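Local coordinates for protein seryl-tRNA synthetase (Pyrococcus horikoshii, PDB 2DQ0) that activates serine with ATP and attaches it to tRNA(Ser), and probably also charges tRNA(Sec) with serine, at residues Trp29-Glu32 / Ile33-Leu36; Asp37-Trp40 / Arg41-Lys45; Leu74-Lys77 / Ser78-Ile81; Glu89-Val92 / Glu93-Lys96. All coordinates share one frame; numbering follows the deposited sequence.

Interaction 1. Residues Trp29-Glu32 / Ile33-Leu36; sequences WVDE and ILKL
Ile-33 N donates to Trp-29 O over 2.8 Å, nearly straight at the hydrogen (166°). Lys-35 N repeats this with Asp-31 O at 2.9 Å and 164°. Two longer bonds complete the set, Leu-34 N to Val-30 O at 3.2 Å and Leu-36 N to Glu-32 O at 3.1 Å, both more bent. Four successive links from residue i+4 to residue i are the evidence for regular alpha-helix, here the opening turns of helix 28-65 in the N-terminal arm.

Outside this backbone core, Glu-32 does most of the side-chain work. Its CG stands anti to the backbone N (chi1 -176°) and the chain then bends, so OE2 arrives 3.8 Å from CG of Leu-36. OE1 passes across the aliphatic root of Lys-35, but the charges do not meet: Glu-32 OE1 and Lys-35 NZ are 6.1 Å apart. Asp-31 instead makes a salt bridge to Lys-15. The apolar touch between the segments is slight, Val-30 CG1 to Leu-34 CD1 at 4.5 Å; these residues also pack outward, Val-30 onto helix 11-21 and Leu-34 onto Pro-11, Ile-7 and Arg-8. Ile-33 and Leu-36 touch helix 72-103 through Tyr-102 and Ile-99, Ile-33 packs on Ile-7 as well, and the Trp-29 ring meets Tyr-102 edge-to-face.

The chemistry implies helical turns held together by their backbone N-H...O=C hydrogen bonds, while the apolar side chains of Val-30, Ile-33, Leu-34 and Leu-36 pack against neighbouring helices.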
loop_
_atom_site.group_PDB
_atom_site.type_symbol
_atom_site.label_atom_id
_atom_site.label_comp_id
_atom_site.label_asym_id
_atom_site.label_seq_id
_atom_site.Cartn_x
_atom_site.Cartn_y
_atom_site.Cartn_z
ATOM N N TRP A 29 26.104 27.576 -5.809
ATOM C CA TRP A 29 24.763 28.064 -5.504
ATOM C C TRP A 29 24.736 29.073 -4.363
ATOM O O TRP A 29 23.883 29.952 -4.323
ATOM C CB TRP A 29 23.860 26.893 -5.131
ATOM C CG TRP A 29 23.281 26.138 -6.267
ATOM C CD1 TRP A 29 23.479 26.357 -7.599
ATOM C CD2 TRP A 29 22.338 25.072 -6.172
ATOM N NE1 TRP A 29 22.708 25.499 -8.342
ATOM C CE2 TRP A 29 21.998 24.696 -7.490
ATOM C CE3 TRP A 29 21.740 24.400 -5.095
ATOM C CZ2 TRP A 29 21.088 23.677 -7.762
ATOM C CZ3 TRP A 29 20.830 23.386 -5.366
ATOM C CH2 TRP A 29 20.514 23.035 -6.690
ATOM N N VAL A 30 25.658 28.923 -3.418
ATOM C CA VAL A 30 25.708 29.824 -2.280
ATOM C C VAL A 30 25.828 31.272 -2.735
ATOM O O VAL A 30 25.156 32.158 -2.203
ATOM C CB VAL A 30 26.882 29.492 -1.381
ATOM C CG1 VAL A 30 26.841 30.359 -0.116
ATOM C CG2 VAL A 30 26.843 28.024 -1.046
ATOM N N ASP A 31 26.676 31.508 -3.731
ATOM C CA ASP A 31 26.875 32.851 -4.240
ATOM C C ASP A 31 25.670 33.272 -5.047
ATOM O O ASP A 31 25.268 34.445 -5.018
ATOM C CB ASP A 31 28.132 32.931 -5.115
ATOM C CG ASP A 31 29.410 32.687 -4.332
ATOM O OD1 ASP A 31 29.591 33.298 -3.260
ATOM O OD2 ASP A 31 30.238 31.882 -4.800
ATOM N N GLU A 32 25.088 32.318 -5.767
ATOM C CA GLU A 32 23.928 32.628 -6.576
ATOM C C GLU A 32 22.764 33.113 -5.706
ATOM O O GLU A 32 22.141 34.131 -6.010
ATOM C CB GLU A 32 23.521 31.414 -7.406
ATOM C CG GLU A 32 22.346 31.665 -8.371
ATOM C CD GLU A 32 22.541 32.867 -9.313
ATOM O OE1 GLU A 32 23.685 33.315 -9.505
ATOM O OE2 GLU A 32 21.537 33.355 -9.880
ATOM N N ILE A 33 22.484 32.412 -4.616
ATOM C CA ILE A 33 21.380 32.815 -3.758
ATOM C C ILE A 33 21.714 34.152 -3.102
ATOM O O ILE A 33 20.826 34.973 -2.829
ATOM C CB ILE A 33 21.060 31.736 -2.675
ATOM C CG1 ILE A 33 22.030 31.850 -1.513
ATOM C CG2 ILE A 33 21.167 30.318 -3.280
ATOM C CD1 ILE A 33 21.961 30.669 -0.561
ATOM N N LEU A 34 23.002 34.379 -2.869
ATOM C CA LEU A 34 23.433 35.629 -2.255
ATOM C C LEU A 34 23.201 36.843 -3.152
ATOM O O LEU A 34 22.652 37.853 -2.697
ATOM C CB LEU A 34 24.906 35.553 -1.861
ATOM C CG LEU A 34 25.157 34.784 -0.564
ATOM C CD1 LEU A 34 26.643 34.805 -0.243
ATOM C CD2 LEU A 34 24.358 35.399 0.566
ATOM N N LYS A 35 23.610 36.745 -4.416
ATOM C CA LYS A 35 23.425 37.857 -5.334
ATOM C C LYS A 35 21.940 38.057 -5.610
ATOM O O LYS A 35 21.494 39.168 -5.926
ATOM C CB LYS A 35 24.215 37.640 -6.646
ATOM C CG LYS A 35 23.421 37.139 -7.837
ATOM C CD LYS A 35 23.564 38.059 -9.050
ATOM C CE LYS A 35 25.003 38.109 -9.542
ATOM N NZ LYS A 35 25.211 39.094 -10.645
ATOM N N LEU A 36 21.167 36.985 -5.481
ATOM C CA LEU A 36 19.737 37.079 -5.716
ATOM C C LEU A 36 19.108 37.756 -4.514
ATOM O O LEU A 36 18.265 38.634 -4.659
ATOM C CB LEU A 36 19.114 35.691 -5.905
ATOM C CG LEU A 36 19.242 34.952 -7.235
ATOM C CD1 LEU A 36 18.406 33.676 -7.147
ATOM C CD2 LEU A 36 18.761 35.822 -8.390
#

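Interaction 2. Residues Asp37-Trp40 / Arg41-Lys45; sequences DTEW and RTKLK
Arg-41 reaches back along the helix beside the Trp-40 indole, its NH2 3.8 Å from CZ3. The guanidinium and ring planes stand 85° apart and meet obliquely. Asp-37 OD2 lies at the edge of the guanidinium, near its plane and 3.5 Å from Arg-41 NE; this is a long salt bridge, and the position of OD2 is doubtful. Asp-37 also pairs with Arg-8, so its carboxylate probably offsets the two nearby positive charges.

Trp-40 CG is anti to the backbone N (chi1 172°), which swings the indole toward helix 72-103, where it packs on Val-92 and Lys-96. The two long helices form the antiparallel coiled coil of the tRNA-binding arm, and Trp-40 is one of the side chains that join them. An alanine here is likely to open a gap against Val-92 and Lys-96 and leave the Arg-41 guanidinium without its flank.

On another side of the helix, Thr-38 O takes two donors from Thr-42: N at 3.0 Å and OG1 at 3.1 Å, the hydroxyl approaching from above the carbonyl plane, 41° out of it. Glu-39 and Lys-43 run side by side, pointing the same way, with OE1 3.8 Å from CE. Glu-39 OE1 and Lys-43 NZ stay 4.5 Å apart, beyond a salt bridge; the ammonium instead makes a salt bridge to Glu-91 on the other long helix.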
loop_
_atom_site.group_PDB
_atom_site.type_symbol
_atom_site.label_atom_id
_atom_site.label_comp_id
_atom_site.label_asym_id
_atom_site.label_seq_id
_atom_site.Cartn_x
_atom_site.Cartn_y
_atom_site.Cartn_z
ATOM N N ASP A 37 19.526 37.330 -3.327
ATOM C CA ASP A 37 19.009 37.882 -2.084
ATOM C C ASP A 37 19.310 39.367 -2.065
ATOM O O ASP A 37 18.475 40.178 -1.679
ATOM C CB ASP A 37 19.679 37.201 -0.884
ATOM C CG ASP A 37 19.016 37.554 0.446
ATOM O OD1 ASP A 37 17.808 37.295 0.597
ATOM O OD2 ASP A 37 19.705 38.075 1.346
ATOM N N THR A 38 20.513 39.720 -2.491
ATOM C CA THR A 38 20.909 41.107 -2.520
ATOM C C THR A 38 20.022 41.889 -3.473
ATOM O O THR A 38 19.511 42.953 -3.126
ATOM C CB THR A 38 22.395 41.227 -2.891
ATOM O OG1 THR A 38 23.166 41.049 -1.698
ATOM C CG2 THR A 38 22.721 42.587 -3.500
ATOM N N GLU A 39 19.823 41.363 -4.670
ATOM C CA GLU A 39 18.967 42.033 -5.631
ATOM C C GLU A 39 17.553 42.192 -5.031
ATOM O O GLU A 39 16.906 43.250 -5.153
ATOM C CB GLU A 39 18.935 41.211 -6.917
ATOM C CG GLU A 39 18.126 41.820 -8.040
ATOM C CD GLU A 39 18.463 41.201 -9.379
ATOM O OE1 GLU A 39 17.785 41.548 -10.374
ATOM O OE2 GLU A 39 19.413 40.377 -9.430
ATOM N N TRP A 40 17.107 41.129 -4.363
ATOM C CA TRP A 40 15.801 41.065 -3.711
ATOM C C TRP A 40 15.618 42.229 -2.740
ATOM O O TRP A 40 14.648 42.981 -2.843
ATOM C CB TRP A 40 15.669 39.720 -2.966
ATOM C CG TRP A 40 14.448 39.570 -2.075
ATOM C CD1 TRP A 40 13.151 39.609 -2.464
ATOM C CD2 TRP A 40 14.434 39.351 -0.653
ATOM N NE1 TRP A 40 12.323 39.434 -1.380
ATOM C CE2 TRP A 40 13.087 39.273 -0.257
ATOM C CE3 TRP A 40 15.430 39.216 0.321
ATOM C CZ2 TRP A 40 12.704 39.066 1.071
ATOM C CZ3 TRP A 40 15.049 39.013 1.646
ATOM C CH2 TRP A 40 13.694 38.940 2.005
ATOM N N ARG A 41 16.550 42.387 -1.804
ATOM C CA ARG A 41 16.441 43.464 -0.829
ATOM C C ARG A 41 16.633 44.854 -1.435
ATOM O O ARG A 41 16.101 45.843 -0.925
ATOM C CB ARG A 41 17.419 43.237 0.335
ATOM C CG ARG A 41 18.755 42.617 -0.050
ATOM C CD ARG A 41 19.587 42.213 1.179
ATOM N NE ARG A 41 18.817 41.397 2.118
ATOM C CZ ARG A 41 18.023 41.891 3.069
ATOM N NH1 ARG A 41 17.900 43.208 3.215
ATOM N NH2 ARG A 41 17.339 41.071 3.868
ATOM N N THR A 42 17.375 44.939 -2.533
ATOM C CA THR A 42 17.585 46.232 -3.152
ATOM C C THR A 42 16.275 46.710 -3.751
ATOM O O THR A 42 15.867 47.862 -3.539
ATOM C CB THR A 42 18.671 46.168 -4.257
ATOM O OG1 THR A 42 19.955 45.982 -3.650
ATOM C CG2 THR A 42 18.687 47.456 -5.084
ATOM N N LYS A 43 15.602 45.827 -4.487
ATOM C CA LYS A 43 14.346 46.229 -5.102
ATOM C C LYS A 43 13.304 46.606 -4.052
ATOM O O LYS A 43 12.522 47.537 -4.247
ATOM C CB LYS A 43 13.813 45.134 -6.017
ATOM C CG LYS A 43 14.529 45.063 -7.335
ATOM C CD LYS A 43 13.953 43.963 -8.215
ATOM C CE LYS A 43 14.811 43.803 -9.445
ATOM N NZ LYS A 43 15.007 45.137 -10.075
ATOM N N LEU A 44 13.304 45.890 -2.934
ATOM C CA LEU A 44 12.365 46.180 -1.869
ATOM C C LEU A 44 12.611 47.570 -1.284
ATOM O O LEU A 44 11.658 48.305 -1.005
ATOM C CB LEU A 44 12.466 45.113 -0.779
ATOM C CG LEU A 44 11.627 45.336 0.482
ATOM C CD1 LEU A 44 10.181 45.720 0.125
ATOM C CD2 LEU A 44 11.676 44.065 1.316
ATOM N N LYS A 45 13.879 47.938 -1.107
ATOM C CA LYS A 45 14.204 49.254 -0.574
ATOM C C LYS A 45 13.735 50.296 -1.600
ATOM O O LYS A 45 13.279 51.384 -1.239
ATOM C CB LYS A 45 15.709 49.374 -0.315
ATOM C CG LYS A 45 16.082 50.536 0.603
ATOM C CD LYS A 45 15.295 50.475 1.929
ATOM C CE LYS A 45 15.710 51.575 2.915
ATOM N NZ LYS A 45 17.148 51.466 3.346
#

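Interaction 3. Residues Leu74-Lys77 / Ser78-Ile81; sequences LLAK and SREI
Ser-78 sets its OG anti to its own carbonyl carbon (chi1 -67°), which carries the hydroxyl back along the helix to Leu-74 O. Arg-79 starts in the same way (chi1 -75°), and a later bend at chi3 folds its guanidinium back beside Ala-76.

The first torsion adds a second donor to a carbonyl that already takes Ser-78 N. Leu-74 O receives Ser-78 OG at 2.7 Å and Ser-78 N, also at 2.7 Å, and the two donors come from opposite faces of the carbonyl plane, the hydroxyl 39° out of it. The hydroxyl thus donates to the backbone carbonyl one turn earlier. The result of the second torsion is a methyl group lying over one face of the guanidinium: Ala-76 CB is 3.9 Å from Arg-79 NH1. Arg-79 N bonds to Leu-75 O at 3.1 Å, and Glu-80 N reaches Ala-76 O at 3.2 Å, a rather bent bond.

Lys-77 and Glu-80 run alongside each other, pointing the same way, with OE2 of Glu-80 3.8 Å from CG of Lys-77. Their charged ends do not pair, since Lys-77 NZ is 6.9 Å from Glu-80 OE2. The Lys-77 carbonyl is crowded in the model, so details around it remain doubtful.

Leu-74 packs on Ile-61 of helix 28-65, while Ser-78 and Ile-81 meet its Ile-57. Their spacing of four and then three residues along one face of helix 72-103 is typical of a coiled coil, here the distal part of the long antiparallel arm of seryl-tRNA synthetases.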
loop_
_atom_site.group_PDB
_atom_site.type_symbol
_atom_site.label_atom_id
_atom_site.label_comp_id
_atom_site.label_asym_id
_atom_site.label_seq_id
_atom_site.Cartn_x
_atom_site.Cartn_y
_atom_site.Cartn_z
ATOM N N LEU A 74 2.224 66.145 -11.781
ATOM C CA LEU A 74 2.262 65.330 -10.571
ATOM C C LEU A 74 1.383 64.079 -10.721
ATOM O O LEU A 74 1.764 62.994 -10.297
ATOM C CB LEU A 74 1.816 66.172 -9.368
ATOM C CG LEU A 74 2.860 67.206 -8.921
ATOM C CD1 LEU A 74 2.320 68.086 -7.803
ATOM C CD2 LEU A 74 4.110 66.480 -8.444
ATOM N N LEU A 75 0.219 64.241 -11.347
ATOM C CA LEU A 75 -0.704 63.137 -11.579
ATOM C C LEU A 75 -0.101 62.085 -12.501
ATOM O O LEU A 75 -0.414 60.899 -12.387
ATOM C CB LEU A 75 -2.019 63.658 -12.167
ATOM C CG LEU A 75 -2.926 64.377 -11.160
ATOM C CD1 LEU A 75 -4.045 65.116 -11.879
ATOM C CD2 LEU A 75 -3.499 63.356 -10.174
ATOM N N ALA A 76 0.759 62.517 -13.419
ATOM C CA ALA A 76 1.412 61.586 -14.347
ATOM C C ALA A 76 2.618 60.927 -13.661
ATOM O O ALA A 76 2.949 59.767 -13.935
ATOM C CB ALA A 76 1.857 62.313 -15.618
ATOM N N LYS A 77 3.275 61.664 -12.770
ATOM C CA LYS A 77 4.405 61.097 -12.050
ATOM C C LYS A 77 3.790 60.051 -11.116
ATOM O O LYS A 77 4.313 58.949 -10.944
ATOM C CB LYS A 77 5.143 62.180 -11.254
ATOM C CG LYS A 77 6.554 61.786 -10.838
ATOM C CD LYS A 77 7.250 62.914 -10.070
ATOM C CE LYS A 77 7.430 64.185 -10.917
ATOM N NZ LYS A 77 8.018 65.323 -10.144
ATOM N N SER A 78 2.648 60.401 -10.534
ATOM C CA SER A 78 1.929 59.493 -9.654
ATOM C C SER A 78 1.638 58.184 -10.387
ATOM O O SER A 78 1.838 57.101 -9.840
ATOM C CB SER A 78 0.624 60.142 -9.204
ATOM O OG SER A 78 0.891 61.255 -8.375
ATOM N N ARG A 79 1.177 58.300 -11.629
ATOM C CA ARG A 79 0.852 57.149 -12.463
ATOM C C ARG A 79 2.068 56.253 -12.732
ATOM O O ARG A 79 1.931 55.033 -12.890
ATOM C CB ARG A 79 0.247 57.626 -13.789
ATOM C CG ARG A 79 -1.202 58.117 -13.701
ATOM C CD ARG A 79 -1.550 59.107 -14.809
ATOM N NE ARG A 79 -1.115 58.647 -16.128
ATOM C CZ ARG A 79 -1.055 59.420 -17.212
ATOM N NH1 ARG A 79 -1.405 60.700 -17.142
ATOM N NH2 ARG A 79 -0.630 58.913 -18.364
ATOM N N GLU A 80 3.260 56.840 -12.782
ATOM C CA GLU A 80 4.427 56.017 -13.036
ATOM C C GLU A 80 4.900 55.315 -11.759
ATOM O O GLU A 80 5.468 54.222 -11.827
ATOM C CB GLU A 80 5.575 56.829 -13.687
ATOM C CG GLU A 80 6.084 58.039 -12.911
ATOM C CD GLU A 80 7.498 58.480 -13.328
ATOM O OE1 GLU A 80 7.780 58.509 -14.546
ATOM O OE2 GLU A 80 8.322 58.810 -12.435
ATOM N N ILE A 81 4.651 55.916 -10.597
ATOM C CA ILE A 81 5.073 55.287 -9.357
ATOM C C ILE A 81 4.312 53.974 -9.139
ATOM O O ILE A 81 4.921 52.941 -8.841
ATOM C CB ILE A 81 4.904 56.246 -8.149
ATOM C CG1 ILE A 81 5.921 57.390 -8.267
ATOM C CG2 ILE A 81 5.142 55.492 -6.834
ATOM C CD1 ILE A 81 5.769 58.471 -7.235
#

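Interaction 4. Residues Glu89-Val92 / Glu93-Lys96; sequences ENEV and EELK
Glu-91 and Glu-94 lie side by side and point the same way, yet their carboxylate planes are turned 89° apart. The carboxylate oxygen OE2 of Glu-94 touches the aliphatic part of Glu-91, 3.8 Å from its CG, while Glu-91 OE1 and Glu-94 OE2 keep 5.5 Å between like charges. Each makes its own salt bridge, Glu-91 to Lys-43 and Glu-94 to Lys-98, which probably eases the repulsion between them. A leucine in place of Glu-94 would probably leave the Lys-98 ammonium without its mate.

Asn-90 and Glu-93 also run together, with OD1 and OE2 3.6 Å apart.

Beneath them is ordinary alpha-helix, part of the second long helix of the coiled-coil arm. Glu-93 N bonds to Glu-89 O at 3.0 Å. Glu-94 N reaches Asn-90 O at 3.3 Å, long but straight (178°), and Lys-96 N bonds to Val-92 O at 3.1 Å.

Val-92 and Lys-96 cross at a slant. With CG anti to its carbonyl carbon (chi1 -71°) and the chain extended beyond, the lysine brings its CE to 3.8 Å from Val-92 CG1. Both side chains lie against Trp-40 of helix 28-65, and buried Leu-95 meets Glu-39 of the same helix.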
loop_
_atom_site.group_PDB
_atom_site.type_symbol
_atom_site.label_atom_id
_atom_site.label_comp_id
_atom_site.label_asym_id
_atom_site.label_seq_id
_atom_site.Cartn_x
_atom_site.Cartn_y
_atom_site.Cartn_z
ATOM N N GLU A 89 7.405 44.807 -7.442
ATOM C CA GLU A 89 6.764 43.770 -6.650
ATOM C C GLU A 89 6.794 42.426 -7.362
ATOM O O GLU A 89 7.169 41.405 -6.781
ATOM C CB GLU A 89 5.327 44.174 -6.322
ATOM C CG GLU A 89 5.236 45.240 -5.242
ATOM C CD GLU A 89 3.809 45.669 -4.961
ATOM O OE1 GLU A 89 3.588 46.344 -3.930
ATOM O OE2 GLU A 89 2.909 45.341 -5.773
ATOM N N ASN A 90 6.422 42.421 -8.627
ATOM C CA ASN A 90 6.433 41.179 -9.362
ATOM C C ASN A 90 7.857 40.727 -9.618
ATOM O O ASN A 90 8.117 39.532 -9.744
ATOM C CB ASN A 90 5.647 41.344 -10.660
ATOM C CG ASN A 90 4.199 41.732 -10.401
ATOM O OD1 ASN A 90 3.503 41.089 -9.608
ATOM N ND2 ASN A 90 3.743 42.790 -11.058
ATOM N N GLU A 91 8.791 41.667 -9.692
ATOM C CA GLU A 91 10.181 41.282 -9.901
ATOM C C GLU A 91 10.703 40.654 -8.612
ATOM O O GLU A 91 11.539 39.749 -8.643
ATOM C CB GLU A 91 11.047 42.494 -10.281
ATOM C CG GLU A 91 10.959 42.911 -11.758
ATOM C CD GLU A 91 11.746 44.193 -12.083
ATOM O OE1 GLU A 91 11.550 44.745 -13.191
ATOM O OE2 GLU A 91 12.556 44.650 -11.242
ATOM N N VAL A 92 10.199 41.127 -7.476
ATOM C CA VAL A 92 10.632 40.602 -6.190
ATOM C C VAL A 92 10.057 39.213 -5.966
ATOM O O VAL A 92 10.655 38.391 -5.279
ATOM C CB VAL A 92 10.226 41.539 -5.044
ATOM C CG1 VAL A 92 10.371 40.838 -3.704
ATOM C CG2 VAL A 92 11.110 42.776 -5.071
ATOM N N GLU A 93 8.897 38.939 -6.541
ATOM C CA GLU A 93 8.329 37.612 -6.395
ATOM C C GLU A 93 9.220 36.617 -7.121
ATOM O O GLU A 93 9.707 35.660 -6.522
ATOM C CB GLU A 93 6.938 37.533 -7.005
ATOM C CG GLU A 93 5.811 37.972 -6.122
ATOM C CD GLU A 93 4.479 37.698 -6.791
ATOM O OE1 GLU A 93 4.236 36.517 -7.135
ATOM O OE2 GLU A 93 3.688 38.654 -6.985
ATOM N N GLU A 94 9.427 36.856 -8.415
ATOM C CA GLU A 94 10.244 35.972 -9.235
ATOM C C GLU A 94 11.581 35.705 -8.555
ATOM O O GLU A 94 12.084 34.582 -8.588
ATOM C CB GLU A 94 10.464 36.561 -10.638
ATOM C CG GLU A 94 11.205 37.895 -10.650
ATOM C CD GLU A 94 11.855 38.226 -11.998
ATOM O OE1 GLU A 94 12.781 37.484 -12.411
ATOM O OE2 GLU A 94 11.445 39.227 -12.638
ATOM N N LEU A 95 12.142 36.729 -7.928
ATOM C CA LEU A 95 13.413 36.588 -7.232
ATOM C C LEU A 95 13.302 35.606 -6.057
ATOM O O LEU A 95 14.167 34.738 -5.889
ATOM C CB LEU A 95 13.879 37.958 -6.746
ATOM C CG LEU A 95 15.092 38.624 -7.409
ATOM C CD1 LEU A 95 15.221 38.264 -8.883
ATOM C CD2 LEU A 95 14.943 40.113 -7.213
ATOM N N LYS A 96 12.247 35.731 -5.251
ATOM C CA LYS A 96 12.050 34.824 -4.120
ATOM C C LYS A 96 11.893 33.398 -4.649
ATOM O O LYS A 96 12.324 32.427 -4.030
ATOM C CB LYS A 96 10.795 35.200 -3.329
ATOM C CG LYS A 96 10.905 36.485 -2.527
ATOM C CD LYS A 96 9.576 36.843 -1.851
ATOM C CE LYS A 96 9.674 38.142 -1.048
ATOM N NZ LYS A 96 8.351 38.590 -0.526
#

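In the fold
All four contacts belong to the two-helix arm of the N-terminal extension, which is involved in tRNA binding, and all lie away from the serine and ATP sites. Interactions 1 and 2 adjoin on helix 28-65; interactions 3 and 4 lie on helix 72-103. Across the arm, interactions 2 and 4 face each other with centres about 10 Å apart, tied by the salt bridge from Lys-43 NZ to Glu-91 OE2 (2.8 Å). Interaction 1 only brushes interaction 4, with Leu-36 O 4.2 Å from Leu-95 CG. Interaction 3 touches none of the others and has its centre about 54 Å from the chain's centre, against 27 Å for interaction 1.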